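PDB 3KG7: CurH from Lyngbya majuscula, which probably catalyses dehydration of a beta-hydroxyacyl intermediate, as the dehydratase domain of a module in the curacin polyketide synthase. Local coordinates for residues N34-G39 and G165-A170; A56-A61 and T88-H93; E143-L148 and E178-L183; I265-E270 and G276-F281. One frame throughout, in Å; residues are numbered along the deposited sequence.

Contact 1. Residues N34-G39 and G165-A170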
loop_
_atom_site.group_PDB
_atom_site.type_symbol
_atom_site.label_atom_id
_atom_site.label_comp_id
_atom_site.label_asym_id
_atom_site.label_seq_id
_atom_site.Cartn_x
_atom_site.Cartn_y
_atom_site.Cartn_z
ATOM N N ASN C 34 -4.723 -5.674 19.932
ATOM C CA ASN C 34 -3.571 -4.940 19.440
ATOM C C ASN C 34 -3.199 -3.785 20.358
ATOM O O ASN C 34 -2.023 -3.601 20.702
ATOM C CB ASN C 34 -3.903 -4.363 18.064
ATOM C CG ASN C 34 -3.730 -5.363 16.954
ATOM O OD1 ASN C 34 -4.404 -6.400 16.914
ATOM N ND2 ASN C 34 -2.820 -5.056 16.030
ATOM N N HIS C 35 -4.225 -3.022 20.741
ATOM C CA HIS C 35 -4.081 -1.759 21.436
ATOM C C HIS C 35 -4.979 -1.714 22.669
ATOM O O HIS C 35 -5.939 -0.940 22.699
ATOM C CB HIS C 35 -4.491 -0.624 20.501
ATOM C CG HIS C 35 -3.563 -0.420 19.350
ATOM N ND1 HIS C 35 -2.536 0.499 19.380
ATOM C CD2 HIS C 35 -3.509 -1.010 18.133
ATOM C CE1 HIS C 35 -1.880 0.456 18.233
ATOM N NE2 HIS C 35 -2.448 -0.453 17.460
ATOM N N PRO C 36 -4.666 -2.522 23.701
ATOM C CA PRO C 36 -5.509 -2.545 24.887
ATOM C C PRO C 36 -5.715 -1.186 25.536
ATOM O O PRO C 36 -6.703 -1.002 26.244
ATOM C CB PRO C 36 -4.748 -3.471 25.842
ATOM C CG PRO C 36 -3.377 -3.537 25.316
ATOM C CD PRO C 36 -3.536 -3.453 23.838
ATOM N N TRP C 37 -4.801 -0.249 25.299
ATOM C CA TRP C 37 -4.876 1.074 25.935
ATOM C C TRP C 37 -6.145 1.841 25.589
ATOM O O TRP C 37 -6.643 2.606 26.407
ATOM C CB TRP C 37 -3.642 1.925 25.619
ATOM C CG TRP C 37 -3.416 2.231 24.161
ATOM C CD1 TRP C 37 -2.725 1.469 23.260
ATOM C CD2 TRP C 37 -3.861 3.391 23.447
ATOM N NE1 TRP C 37 -2.723 2.079 22.026
ATOM C CE2 TRP C 37 -3.410 3.262 22.115
ATOM C CE3 TRP C 37 -4.604 4.529 23.802
ATOM C CZ2 TRP C 37 -3.671 4.228 21.136
ATOM C CZ3 TRP C 37 -4.868 5.489 22.825
ATOM C CH2 TRP C 37 -4.395 5.330 21.508
ATOM N N ILE C 38 -6.672 1.628 24.386
ATOM C CA ILE C 38 -7.885 2.332 23.962
ATOM C C ILE C 38 -9.031 2.035 24.919
ATOM O O ILE C 38 -9.832 2.912 25.234
ATOM C CB ILE C 38 -8.297 1.988 22.522
ATOM C CG1 ILE C 38 -7.125 2.229 21.574
ATOM C CG2 ILE C 38 -9.522 2.807 22.098
ATOM C CD1 ILE C 38 -7.322 1.632 20.222
ATOM N N GLY C 39 -9.087 0.800 25.406
ATOM C CA GLY C 39 -10.092 0.393 26.373
ATOM C C GLY C 39 -10.060 1.181 27.663
ATOM O O GLY C 39 -11.021 1.162 28.427
ATOM N N GLY C 165 -8.717 5.135 32.313
ATOM C CA GLY C 165 -8.334 3.885 32.962
ATOM C C GLY C 165 -6.835 3.794 33.223
ATOM O O GLY C 165 -6.077 4.677 32.808
ATOM N N PRO C 166 -6.397 2.717 33.909
ATOM C CA PRO C 166 -5.014 2.456 34.336
ATOM C C PRO C 166 -3.926 2.777 33.304
ATOM O O PRO C 166 -2.846 3.260 33.669
ATOM C CB PRO C 166 -5.029 0.951 34.624
ATOM C CG PRO C 166 -6.393 0.698 35.107
ATOM C CD PRO C 166 -7.297 1.625 34.327
HETATM N N MSE C 167 -4.219 2.508 32.033
HETATM C CA MSE C 167 -3.258 2.675 30.951
HETATM C C MSE C 167 -3.217 4.101 30.408
HETATM O O MSE C 167 -2.417 4.409 29.512
HETATM C CB MSE C 167 -3.567 1.680 29.842
HETATM C CG MSE C 167 -2.740 0.428 29.921
HETATM SE SE MSE C 167 -3.431 -0.989 28.771
HETATM C CE MSE C 167 -4.081 -2.237 30.133
ATOM N N LEU C 168 -4.082 4.956 30.955
ATOM C CA LEU C 168 -4.161 6.366 30.574
ATOM C C LEU C 168 -3.773 7.287 31.732
ATOM O O LEU C 168 -3.629 8.501 31.554
ATOM C CB LEU C 168 -5.575 6.714 30.088
ATOM C CG LEU C 168 -5.978 6.665 28.603
ATOM C CD1 LEU C 168 -5.354 7.795 27.800
ATOM C CD2 LEU C 168 -5.682 5.330 27.958
ATOM N N GLN C 169 -3.598 6.707 32.915
ATOM C CA GLN C 169 -3.280 7.482 34.115
ATOM C C GLN C 169 -1.812 7.887 34.161
ATOM O O GLN C 169 -1.014 7.324 34.917
ATOM C CB GLN C 169 -3.701 6.715 35.365
ATOM C CG GLN C 169 -5.194 6.820 35.625
ATOM C CD GLN C 169 -5.714 5.747 36.550
ATOM O OE1 GLN C 169 -5.212 4.623 36.566
ATOM N NE2 GLN C 169 -6.739 6.083 37.319
ATOM N N ALA C 170 -1.473 8.877 33.339
ATOM C CA ALA C 170 -0.093 9.339 33.173
ATOM C C ALA C 170 0.214 10.580 34.000
ATOM O O ALA C 170 1.367 10.997 34.086
ATOM C CB ALA C 170 0.204 9.603 31.695
#
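Met167, present as selenomethionine, lays SE against the backbone of Trp37 rather than against the indole: SE is 3.8 Å from Trp37 CA. The bend at the end of the Met167 chain (chi3 -111°) goes with this, and Met167 SE also lies 4.1 Å from Pro36 CB. At the start of the two side chains, Trp37 CB and Met167 CB are 4.2 Å apart. Leu168 takes the next position along, its CD2 lying against the Trp37 carbonyl oxygen and at the edge of the indole, near the ring plane, while Ile38 CG1 lies over the centre of one face, 3.8 Å above it. Trp37 NE1 donates to His35 ND1 at 3.1 Å, nearly in the imidazole plane but 24° out of the indole plane. His35 NE2 is bonded in turn to Gln28, which fixes the rotation of the imidazole from both nitrogens. Ring edge-to-face packing with His201 and contact with helix 202-207 enclose the indole further. The contact joins loops from the two hotdog sequence ranges of the dehydratase. Both loops hydrogen-bond to themselves and to their surroundings, but what passes between 34-39 and 165-170 is van der Waals contact, so this junction rests on dispersion.

Contact 2. Residues A56-A61 and T88-H93; sequences AMTLAA and TQLMLH
With chi1 at -177°, Leu90 swings CG to the far side from its amide nitrogen, which carries the isobutyl group off the strand toward helix 52-62. There Met57 points CB at the strand, and its chi1 of -69° sends the rest of the chain along beside the backbone N. The resulting touch is by a single branch: Leu90 CD1 lies 3.6 Å from Met57 CB. Leu90 CD1 is also 4.1 Å from Thr58 OG1, and the Leu90 and Thr58 side chains cross at about a right angle. That hydroxyl is hydrogen-bonded to the carbonyl of Tyr54, one turn earlier. A methyl can offer OG1 only van der Waals contact. Backbones stay well apart, the nearest CA atoms, of Thr58 and Leu92, being 8.2 Å from each other. A helix laid on the inner face of a curved antiparallel sheet is the hallmark of the hotdog fold, and here helix 52-62 plays that part for strand 86-92. Val103 of the adjacent strand 101-109 meets both Thr58 and Leu90 and extends the apolar patch. Alternation along the strand sends Gln89 to the other face, where its amide bonds to the backbone of Glu17 and Ala19 of the second subunit.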
loop_
_atom_site.group_PDB
_atom_site.type_symbol
_atom_site.label_atom_id
_atom_site.label_comp_id
_atom_site.label_asym_id
_atom_site.label_seq_id
_atom_site.Cartn_x
_atom_site.Cartn_y
_atom_site.Cartn_z
ATOM N N ALA C 56 0.816 11.707 17.174
ATOM C CA ALA C 56 1.789 10.739 17.657
ATOM C C ALA C 56 2.244 9.831 16.532
ATOM O O ALA C 56 3.448 9.641 16.334
ATOM C CB ALA C 56 1.190 9.921 18.761
HETATM N N MSE C 57 1.279 9.292 15.789
HETATM C CA MSE C 57 1.570 8.355 14.697
HETATM C C MSE C 57 2.404 9.001 13.595
HETATM O O MSE C 57 3.373 8.419 13.105
HETATM C CB MSE C 57 0.280 7.794 14.109
HETATM C CG MSE C 57 -0.446 6.866 15.045
HETATM SE SE MSE C 57 -2.093 6.220 14.250
HETATM C CE MSE C 57 -1.397 4.788 13.130
ATOM N N THR C 58 2.018 10.215 13.223
ATOM C CA THR C 58 2.696 10.946 12.172
ATOM C C THR C 58 4.131 11.246 12.589
ATOM O O THR C 58 5.074 11.062 11.793
ATOM C CB THR C 58 1.949 12.242 11.812
ATOM O OG1 THR C 58 0.622 11.923 11.370
ATOM C CG2 THR C 58 2.679 12.981 10.698
ATOM N N LEU C 59 4.291 11.688 13.838
ATOM C CA LEU C 59 5.611 11.938 14.391
ATOM C C LEU C 59 6.445 10.665 14.400
ATOM O O LEU C 59 7.648 10.721 14.181
ATOM C CB LEU C 59 5.520 12.531 15.791
ATOM C CG LEU C 59 4.894 13.907 15.966
ATOM C CD1 LEU C 59 4.489 14.077 17.418
ATOM C CD2 LEU C 59 5.854 15.005 15.540
ATOM N N ALA C 60 5.799 9.523 14.622
ATOM C CA ALA C 60 6.497 8.245 14.569
ATOM C C ALA C 60 6.911 7.880 13.146
ATOM O O ALA C 60 7.939 7.231 12.949
ATOM C CB ALA C 60 5.662 7.143 15.193
ATOM N N ALA C 61 6.135 8.322 12.155
ATOM C CA ALA C 61 6.438 8.024 10.756
ATOM C C ALA C 61 7.608 8.846 10.197
ATOM O O ALA C 61 8.464 8.327 9.469
ATOM C CB ALA C 61 5.206 8.205 9.894
ATOM N N THR C 88 -7.283 0.105 9.746
ATOM C CA THR C 88 -6.855 1.497 9.804
ATOM C C THR C 88 -5.702 1.787 8.841
ATOM O O THR C 88 -4.831 0.950 8.649
ATOM C CB THR C 88 -6.466 1.853 11.247
ATOM O OG1 THR C 88 -7.458 1.327 12.143
ATOM C CG2 THR C 88 -6.371 3.353 11.436
ATOM N N GLN C 89 -5.714 2.968 8.230
ATOM C CA GLN C 89 -4.684 3.349 7.267
ATOM C C GLN C 89 -4.270 4.792 7.474
ATOM O O GLN C 89 -5.112 5.693 7.435
ATOM C CB GLN C 89 -5.180 3.156 5.833
ATOM C CG GLN C 89 -5.268 1.702 5.399
ATOM C CD GLN C 89 -5.441 1.529 3.903
ATOM O OE1 GLN C 89 -5.447 2.499 3.150
ATOM N NE2 GLN C 89 -5.586 0.285 3.464
ATOM N N LEU C 90 -2.977 5.003 7.721
ATOM C CA LEU C 90 -2.407 6.345 7.764
ATOM C C LEU C 90 -1.659 6.543 6.457
ATOM O O LEU C 90 -0.736 5.783 6.143
ATOM C CB LEU C 90 -1.470 6.502 8.959
ATOM C CG LEU C 90 -0.846 7.883 9.187
ATOM C CD1 LEU C 90 -0.518 8.098 10.661
ATOM C CD2 LEU C 90 0.402 8.089 8.325
HETATM N N MSE C 91 -2.067 7.550 5.692
HETATM C CA MSE C 91 -1.498 7.801 4.381
HETATM C C MSE C 91 -0.598 9.042 4.422
HETATM O O MSE C 91 -1.046 10.151 4.736
HETATM C CB MSE C 91 -2.634 7.928 3.358
HETATM C CG MSE C 91 -2.229 8.310 1.933
HETATM SE SE MSE C 91 -1.348 6.888 0.899
HETATM C CE MSE C 91 -2.417 7.050 -0.738
ATOM N N LEU C 92 0.682 8.834 4.137
ATOM C CA LEU C 92 1.667 9.909 4.143
ATOM C C LEU C 92 1.993 10.258 2.708
ATOM O O LEU C 92 2.644 9.485 1.999
ATOM C CB LEU C 92 2.922 9.475 4.902
ATOM C CG LEU C 92 4.197 10.313 4.877
ATOM C CD1 LEU C 92 4.015 11.554 5.712
ATOM C CD2 LEU C 92 5.348 9.494 5.408
ATOM N N HIS C 93 1.525 11.418 2.271
ATOM C CA HIS C 93 1.664 11.775 0.870
ATOM C C HIS C 93 3.075 12.167 0.503
ATOM O O HIS C 93 3.894 12.494 1.365
ATOM C CB HIS C 93 0.668 12.856 0.479
ATOM C CG HIS C 93 -0.746 12.394 0.526
ATOM N ND1 HIS C 93 -1.521 12.494 1.659
ATOM C CD2 HIS C 93 -1.522 11.803 -0.411
ATOM C CE1 HIS C 93 -2.723 12.001 1.415
ATOM N NE2 HIS C 93 -2.749 11.572 0.167
#

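Contact 3. Residues E143-L148 and E178-L183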
loop_
_atom_site.group_PDB
_atom_site.type_symbol
_atom_site.label_atom_id
_atom_site.label_comp_id
_atom_site.label_asym_id
_atom_site.label_seq_id
_atom_site.Cartn_x
_atom_site.Cartn_y
_atom_site.Cartn_z
ATOM N N GLU C 143 6.710 25.952 43.966
ATOM C CA GLU C 143 6.802 26.663 45.240
ATOM C C GLU C 143 5.920 27.919 45.236
ATOM O O GLU C 143 5.703 28.536 46.283
ATOM C CB GLU C 143 8.261 27.006 45.569
ATOM C CG GLU C 143 8.571 27.070 47.069
ATOM C CD GLU C 143 10.062 27.151 47.379
ATOM O OE1 GLU C 143 10.424 27.808 48.380
ATOM O OE2 GLU C 143 10.873 26.559 46.636
ATOM N N GLN C 144 5.410 28.284 44.057
ATOM C CA GLN C 144 4.499 29.432 43.915
ATOM C C GLN C 144 3.082 29.012 43.504
ATOM O O GLN C 144 2.133 29.798 43.585
ATOM C CB GLN C 144 5.067 30.477 42.941
ATOM C CG GLN C 144 5.217 29.994 41.496
ATOM C CD GLN C 144 5.230 31.132 40.490
ATOM O OE1 GLN C 144 5.605 32.264 40.811
ATOM N NE2 GLN C 144 4.814 30.836 39.262
ATOM N N LEU C 145 2.945 27.771 43.057
ATOM C CA LEU C 145 1.634 27.225 42.748
ATOM C C LEU C 145 1.076 26.470 43.956
ATOM O O LEU C 145 1.671 26.494 45.038
ATOM C CB LEU C 145 1.697 26.347 41.494
ATOM C CG LEU C 145 2.098 27.077 40.204
ATOM C CD1 LEU C 145 2.368 26.085 39.091
ATOM C CD2 LEU C 145 1.055 28.110 39.769
ATOM N N ARG C 146 -0.078 25.831 43.778
ATOM C CA ARG C 146 -0.707 25.048 44.843
ATOM C C ARG C 146 -1.188 23.704 44.294
ATOM O O ARG C 146 -2.101 23.667 43.464
ATOM C CB ARG C 146 -1.857 25.829 45.498
ATOM C CG ARG C 146 -1.388 27.016 46.329
ATOM C CD ARG C 146 -2.562 27.983 46.716
ATOM N NE ARG C 146 -2.083 29.396 46.530
ATOM C CZ ARG C 146 -1.212 30.038 47.421
ATOM N NH1 ARG C 146 -0.693 29.412 48.577
ATOM N NH2 ARG C 146 -0.849 31.325 47.136
ATOM N N PRO C 147 -0.565 22.596 44.754
ATOM C CA PRO C 147 -0.822 21.238 44.259
ATOM C C PRO C 147 -2.292 20.825 44.302
ATOM O O PRO C 147 -3.043 21.275 45.170
ATOM C CB PRO C 147 -0.001 20.358 45.208
ATOM C CG PRO C 147 1.079 21.238 45.695
ATOM C CD PRO C 147 0.457 22.596 45.818
ATOM N N LEU C 148 -2.680 19.970 43.361
ATOM C CA LEU C 148 -4.048 19.478 43.257
ATOM C C LEU C 148 -4.181 18.056 43.774
ATOM O O LEU C 148 -3.231 17.271 43.735
ATOM C CB LEU C 148 -4.512 19.512 41.801
ATOM C CG LEU C 148 -5.232 20.756 41.285
ATOM C CD1 LEU C 148 -4.696 21.120 39.907
ATOM C CD2 LEU C 148 -6.744 20.519 41.252
ATOM N N GLU C 178 -3.897 31.035 39.094
ATOM C CA GLU C 178 -4.982 31.816 38.509
ATOM C C GLU C 178 -4.778 32.023 37.009
ATOM O O GLU C 178 -5.746 32.049 36.241
ATOM C CB GLU C 178 -5.138 33.147 39.228
ATOM C CG GLU C 178 -5.682 33.000 40.634
ATOM C CD GLU C 178 -6.126 34.316 41.222
ATOM O OE1 GLU C 178 -5.667 35.372 40.735
ATOM O OE2 GLU C 178 -6.937 34.299 42.174
ATOM N N GLU C 179 -3.516 32.139 36.604
ATOM C CA GLU C 179 -3.168 32.384 35.208
ATOM C C GLU C 179 -2.480 31.199 34.523
ATOM O O GLU C 179 -2.529 31.079 33.297
ATOM C CB GLU C 179 -2.310 33.646 35.087
ATOM C CG GLU C 179 -3.058 34.921 35.454
ATOM C CD GLU C 179 -2.250 36.188 35.201
ATOM O OE1 GLU C 179 -2.086 36.992 36.146
ATOM O OE2 GLU C 179 -1.781 36.384 34.058
ATOM N N THR C 180 -1.844 30.329 35.309
ATOM C CA THR C 180 -1.062 29.211 34.762
ATOM C C THR C 180 -1.471 27.838 35.320
ATOM O O THR C 180 -2.129 27.754 36.363
ATOM C CB THR C 180 0.470 29.414 34.978
ATOM O OG1 THR C 180 0.751 29.581 36.374
ATOM C CG2 THR C 180 0.981 30.631 34.214
ATOM N N SER C 181 -1.081 26.774 34.613
ATOM C CA SER C 181 -1.266 25.395 35.080
ATOM C C SER C 181 -0.052 24.537 34.744
ATOM O O SER C 181 0.642 24.797 33.759
ATOM C CB SER C 181 -2.531 24.770 34.479
ATOM O OG SER C 181 -2.378 24.486 33.097
ATOM N N LEU C 182 0.197 23.511 35.556
ATOM C CA LEU C 182 1.309 22.585 35.309
ATOM C C LEU C 182 0.971 21.129 35.640
ATOM O O LEU C 182 0.453 20.837 36.721
ATOM C CB LEU C 182 2.557 23.022 36.087
ATOM C CG LEU C 182 3.874 22.269 35.844
ATOM C CD1 LEU C 182 4.510 22.655 34.512
ATOM C CD2 LEU C 182 4.844 22.522 36.990
ATOM N N LEU C 183 1.281 20.229 34.707
ATOM C CA LEU C 183 1.099 18.786 34.901
ATOM C C LEU C 183 2.438 18.047 34.889
ATOM O O LEU C 183 3.256 18.246 33.988
ATOM C CB LEU C 183 0.201 18.195 33.804
ATOM C CG LEU C 183 -1.296 18.520 33.761
ATOM C CD1 LEU C 183 -1.912 18.105 32.433
ATOM C CD2 LEU C 183 -2.032 17.859 34.908
#
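The nearest CA atoms of 143-148 and 178-183, those of Leu145 and Ser181, are 8.4 Å apart, so side chains must bridge the gap. Leu145 does most of this. It sits in an extended conformation where helix 138-144 gives way to the short strand 146-147, and its side chain starts toward the other segment with CG beside the backbone N (chi1 -63°). The two methyls then take separate partners. Leu145 CD2 meets Thr180 OG1 at 3.7 Å, and the two side chains cross at about a right angle. Leu145 CD1 reaches Leu182 CB at 4.3 Å, a looser apolar touch. Thr180 turns OG1 between its backbone N and carbonyl carbon (chi1 57°), which brings the hydroxyl oxygen, and not CG2, nearest to Leu145. The area shared by the two segments is modest, 128 Å² summed over both sides, and Leu145 and Thr180 are only partly enclosed. In the second half of the double hotdog, strand 171-176 runs between 181-186 and 146-147 in the order of the antiparallel strands. Leu145, just before edge strand 146-147, reaches past 171-176 to 181-186, and it also touches Trp175 of the strand between. Leu182 is buried further by Ile138 and Leu141 of helix 138-144, while Thr180 and Leu182 both pack on Tyr247 of strand 243-255.

Contact 4. Residues I265-E270 and G276-F281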
loop_
_atom_site.group_PDB
_atom_site.type_symbol
_atom_site.label_atom_id
_atom_site.label_comp_id
_atom_site.label_asym_id
_atom_site.label_seq_id
_atom_site.Cartn_x
_atom_site.Cartn_y
_atom_site.Cartn_z
ATOM N N ILE C 265 -0.023 24.504 25.008
ATOM C CA ILE C 265 0.699 23.703 25.987
ATOM C C ILE C 265 2.170 23.642 25.630
ATOM O O ILE C 265 2.531 23.328 24.493
ATOM C CB ILE C 265 0.137 22.258 26.099
ATOM C CG1 ILE C 265 -1.339 22.272 26.507
ATOM C CG2 ILE C 265 0.934 21.451 27.119
ATOM C CD1 ILE C 265 -2.191 21.362 25.696
ATOM N N GLN C 266 3.015 23.943 26.610
ATOM C CA GLN C 266 4.463 23.807 26.464
ATOM C C GLN C 266 4.928 22.512 27.120
ATOM O O GLN C 266 4.598 22.234 28.272
ATOM C CB GLN C 266 5.205 24.995 27.084
ATOM C CG GLN C 266 4.538 26.359 26.886
ATOM C CD GLN C 266 4.562 26.867 25.445
ATOM O OE1 GLN C 266 3.783 27.751 25.084
ATOM N NE2 GLN C 266 5.454 26.316 24.623
ATOM N N LEU C 267 5.688 21.716 26.376
ATOM C CA LEU C 267 6.281 20.503 26.927
ATOM C C LEU C 267 7.673 20.816 27.465
ATOM O O LEU C 267 8.540 21.294 26.726
ATOM C CB LEU C 267 6.334 19.386 25.880
ATOM C CG LEU C 267 5.049 18.603 25.587
ATOM C CD1 LEU C 267 4.059 19.409 24.749
ATOM C CD2 LEU C 267 5.394 17.284 24.893
ATOM N N LEU C 268 7.865 20.566 28.759
ATOM C CA LEU C 268 9.125 20.853 29.448
ATOM C C LEU C 268 9.732 19.572 29.999
ATOM O O LEU C 268 9.022 18.758 30.590
ATOM C CB LEU C 268 8.893 21.823 30.607
ATOM C CG LEU C 268 8.219 23.179 30.376
ATOM C CD1 LEU C 268 7.533 23.617 31.645
ATOM C CD2 LEU C 268 9.215 24.232 29.923
ATOM N N ASP C 269 11.044 19.397 29.818
ATOM C CA ASP C 269 11.741 18.201 30.321
ATOM C C ASP C 269 11.987 18.233 31.846
ATOM O O ASP C 269 11.446 19.094 32.555
ATOM C CB ASP C 269 13.034 17.907 29.524
ATOM C CG ASP C 269 14.093 19.019 29.635
ATOM O OD1 ASP C 269 14.887 19.165 28.679
ATOM O OD2 ASP C 269 14.161 19.728 30.660
ATOM N N GLU C 270 12.796 17.288 32.332
ATOM C CA GLU C 270 13.121 17.144 33.760
ATOM C C GLU C 270 13.714 18.415 34.383
ATOM O O GLU C 270 13.423 18.740 35.541
ATOM C CB GLU C 270 14.091 15.968 33.967
ATOM C CG GLU C 270 14.177 15.431 35.411
ATOM C CD GLU C 270 13.131 14.359 35.733
ATOM O OE1 GLU C 270 12.788 13.561 34.826
ATOM O OE2 GLU C 270 12.661 14.302 36.895
ATOM N N GLY C 276 9.004 20.699 23.234
ATOM C CA GLY C 276 7.869 20.552 22.338
ATOM C C GLY C 276 6.738 21.472 22.738
ATOM O O GLY C 276 6.707 21.969 23.868
ATOM N N ARG C 277 5.815 21.721 21.814
ATOM C CA ARG C 277 4.643 22.536 22.130
ATOM C C ARG C 277 3.443 22.194 21.266
ATOM O O ARG C 277 3.589 21.672 20.158
ATOM C CB ARG C 277 4.957 24.036 22.046
ATOM C CG ARG C 277 5.258 24.557 20.648
ATOM C CD ARG C 277 5.553 26.048 20.675
ATOM N NE ARG C 277 4.513 26.787 21.396
ATOM C CZ ARG C 277 4.657 28.022 21.878
ATOM N NH1 ARG C 277 5.805 28.675 21.725
ATOM N NH2 ARG C 277 3.648 28.603 22.517
ATOM N N ILE C 278 2.260 22.480 21.803
ATOM C CA ILE C 278 0.998 22.308 21.101
ATOM C C ILE C 278 0.309 23.667 21.084
ATOM O O ILE C 278 -0.028 24.210 22.142
ATOM C CB ILE C 278 0.088 21.263 21.807
ATOM C CG1 ILE C 278 0.834 19.935 21.992
ATOM C CG2 ILE C 278 -1.223 21.046 21.031
ATOM C CD1 ILE C 278 0.344 19.111 23.136
ATOM N N ASN C 279 0.125 24.221 19.887
ATOM C CA ASN C 279 -0.530 25.521 19.721
ATOM C C ASN C 279 -1.932 25.427 19.137
ATOM O O ASN C 279 -2.180 24.692 18.182
ATOM C CB ASN C 279 0.313 26.472 18.867
ATOM C CG ASN C 279 1.656 26.771 19.485
ATOM O OD1 ASN C 279 1.741 27.397 20.542
ATOM N ND2 ASN C 279 2.722 26.328 18.825
ATOM N N GLY C 280 -2.843 26.194 19.723
ATOM C CA GLY C 280 -4.213 26.267 19.237
ATOM C C GLY C 280 -4.997 24.981 19.396
ATOM O O GLY C 280 -5.839 24.666 18.554
ATOM N N PHE C 281 -4.717 24.245 20.475
ATOM C CA PHE C 281 -5.446 23.016 20.801
ATOM C C PHE C 281 -6.911 23.337 21.073
ATOM O O PHE C 281 -7.250 23.891 22.123
ATOM C CB PHE C 281 -4.818 22.295 22.006
ATOM C CG PHE C 281 -5.475 20.974 22.340
ATOM C CD1 PHE C 281 -6.334 20.861 23.432
ATOM C CD2 PHE C 281 -5.239 19.839 21.559
ATOM C CE1 PHE C 281 -6.953 19.632 23.741
ATOM C CE2 PHE C 281 -5.852 18.609 21.867
ATOM C CZ PHE C 281 -6.707 18.509 22.959
#
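Leu267 N donates to Gly276 O at 2.7 Å with an N-H...O angle of 157°. The bond belongs to the antiparallel hairpin of strands 260-268 and 274-286, whose short segments run at 170° to each other. Ile265 and Ile278 form a hydrogen-bonded pair that is closed from both ends: Ile278 N to Ile265 O is 2.8 Å, and Ile265 N to Ile278 O is 2.9 Å. Between these two hydrogen-bonded pairs, Leu267 with Gly276 and Ile265 with Ile278, Gln266 and Arg277 make the non-hydrogen-bonded pair. Their side chains lie side by side and point the same way, but the amide plane is turned 80° from the guanidinium plane. The bend of Gln266 at chi2 folds its amide end over one face of the guanidinium, with Gln266 CD 3.8 Å from Arg277 CZ. Gln266 OE1 as modelled is close to Arg277 NH2 as well, yet the angle is too poor for a hydrogen bond. Gly280 and Phe281 together face Tyr263 in a G1 beta bulge, where the positive phi of Gly280 suits glycine and the strand turns a corner. On the sheet face opposite Gln266 and Arg277 the contact is apolar: Ile278 CD1 lies 4.2 Å from Ile265 CD1 and 4.1 Å from Leu267 CD1.

In the fold
Contacts 2 and 4 are buried, whereas contacts 1 and 3 are partly buried. Contact 4 stands apart in its chemistry, being a strand pairing held by backbone bonds; the other three meet through side chains or by side chain on backbone. Contact 2 belongs to the first hotdog range, contacts 3 and 4 to the second, and contact 1 joins the two. Contacts 2 and 3 lie on opposite sides of the chain's centre, their own centres about 35 Å apart. Contacts 3 and 4 touch directly, Leu182 CD1 packing 4.3 Å from Leu268 CD1, and strand 243-255 adjoins both. In sequence, contact 2 is nested within the loop that contact 1 closes.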